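Side-chain contact in attachment invasion locus protein (Yersinia pestis, PDB 3QRA), which promotes attachment of the plague bacterium to eukaryotic host cells and their invasion, as an eight-stranded outer-membrane beta-barrel: residues 37-40 with 41-44. Residues are numbered along the deposited sequence; the frame is centred on the assembly and turned at random.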
loop_
_atom_site.group_PDB
_atom_site.type_symbol
_atom_site.label_atom_id
_atom_site.label_comp_id
_atom_site.label_asym_id
_atom_site.label_seq_id
_atom_site.Cartn_x
_atom_site.Cartn_y
_atom_site.Cartn_z
ATOM N N GLU A 37 -13.337 6.764 13.517
ATOM C CA GLU A 37 -14.605 6.115 13.715
ATOM C C GLU A 37 -15.681 7.174 14.032
ATOM O O GLU A 37 -15.580 7.829 15.002
ATOM C CB GLU A 37 -14.508 5.064 14.812
ATOM C CG GLU A 37 -13.694 3.850 14.452
ATOM C CD GLU A 37 -13.463 2.888 15.566
ATOM O OE1 GLU A 37 -14.385 2.235 16.010
ATOM O OE2 GLU A 37 -12.333 2.776 15.995
ATOM N N PHE A 38 -16.650 7.324 13.147
ATOM C CA PHE A 38 -17.738 8.289 13.233
ATOM C C PHE A 38 -18.774 7.878 14.233
ATOM O O PHE A 38 -19.446 8.690 14.763
ATOM C CB PHE A 38 -18.525 8.331 11.954
ATOM C CG PHE A 38 -17.772 8.709 10.835
ATOM C CD1 PHE A 38 -17.146 9.903 10.822
ATOM C CD2 PHE A 38 -17.664 7.883 9.768
ATOM C CE1 PHE A 38 -16.413 10.263 9.762
ATOM C CE2 PHE A 38 -16.969 8.258 8.709
ATOM C CZ PHE A 38 -16.326 9.438 8.700
ATOM N N ASN A 39 -18.944 6.592 14.384
ATOM C CA ASN A 39 -19.826 6.021 15.390
ATOM C C ASN A 39 -19.273 4.665 15.830
ATOM O O ASN A 39 -18.157 4.330 15.485
ATOM C CB ASN A 39 -21.288 5.969 14.925
ATOM C CG ASN A 39 -21.490 5.090 13.716
ATOM O OD1 ASN A 39 -20.998 3.969 13.676
ATOM N ND2 ASN A 39 -22.230 5.590 12.726
ATOM N N ASN A 40 -20.022 3.905 16.618
ATOM C CA ASN A 40 -19.486 2.648 17.141
ATOM C C ASN A 40 -19.320 1.534 16.096
ATOM O O ASN A 40 -18.768 0.474 16.394
ATOM C CB ASN A 40 -20.349 2.140 18.297
ATOM C CG ASN A 40 -20.189 2.974 19.555
ATOM O OD1 ASN A 40 -19.140 3.572 19.786
ATOM N ND2 ASN A 40 -21.226 3.010 20.372
ATOM N N ASP A 41 -19.793 1.767 14.878
ATOM C CA ASP A 41 -19.785 0.699 13.874
ATOM C C ASP A 41 -19.161 1.092 12.557
ATOM O O ASP A 41 -18.660 0.233 11.831
ATOM C CB ASP A 41 -21.218 0.215 13.633
ATOM C CG ASP A 41 -21.860 -0.291 14.899
ATOM O OD1 ASP A 41 -21.661 -1.480 15.224
ATOM O OD2 ASP A 41 -22.541 0.505 15.579
ATOM N N TRP A 42 -19.212 2.382 12.240
ATOM C CA TRP A 42 -18.773 2.875 10.938
ATOM C C TRP A 42 -17.666 3.903 11.070
ATOM O O TRP A 42 -17.660 4.716 12.003
ATOM C CB TRP A 42 -19.930 3.542 10.187
ATOM C CG TRP A 42 -21.125 2.668 9.935
ATOM C CD1 TRP A 42 -21.170 1.303 9.929
ATOM C CD2 TRP A 42 -22.452 3.115 9.663
ATOM N NE1 TRP A 42 -22.447 0.874 9.670
ATOM C CE2 TRP A 42 -23.253 1.966 9.489
ATOM C CE3 TRP A 42 -23.042 4.381 9.541
ATOM C CZ2 TRP A 42 -24.618 2.040 9.213
ATOM C CZ3 TRP A 42 -24.405 4.455 9.258
ATOM C CH2 TRP A 42 -25.172 3.289 9.092
ATOM N N GLY A 43 -16.732 3.876 10.128
ATOM C CA GLY A 43 -15.676 4.863 10.112
ATOM C C GLY A 43 -15.089 5.031 8.731
ATOM O O GLY A 43 -15.592 4.464 7.756
ATOM N N VAL A 44 -14.021 5.820 8.646
ATOM C CA VAL A 44 -13.312 5.990 7.396
ATOM C C VAL A 44 -11.836 5.730 7.650
ATOM O O VAL A 44 -11.322 5.960 8.744
ATOM C CB VAL A 44 -13.490 7.406 6.803
ATOM C CG1 VAL A 44 -12.999 8.496 7.789
ATOM C CG2 VAL A 44 -12.747 7.520 5.452
#
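Asn39 turns its side chain toward the next residues of the turn, so that OD1 accepts from the backbone N-H groups of both Asp41 and Trp42. The bond from Asp41 N to Asn39 OD1, 2.8 Å long, lies in the amide's carbonyl plane and makes an Asx turn; the same oxygen also accepts from Trp42 N, equally close but 32° out of that plane. CG sits between the backbone N and the carbonyl carbon (chi1 63°), a rotation that swings the short amide forward. Asparagine suits the place, having a carbonyl one methylene from the main chain. The two bonds restrain the amide, setting ND2 3.5 Å from CE3 of the Trp42 indole, with the planes 55° apart. The exposed Asp41 carboxylate folds against the preceding peptide, its CG 3.3 Å from Asn40 C.

Trp42 O accepts a nearly straight bond from Asn39 N (3.3 Å) and a weak one from Phe38 N. Gly43, lacking a side chain, lets its CA lie 4.0 Å from Glu37 CA in a non-hydrogen-bonded pair and the Phe38 ring settle against it, CD2 to Gly43 CA 3.6 Å. Val44 CG1 gives Phe38 CZ an apolar partner.

The turn joins strands 28-37 and 42-53 at the barrel end carrying both chain termini. The Asn39 side-chain carbonyl thus stands in for a main-chain acceptor at Trp42 N, closing the tight connection.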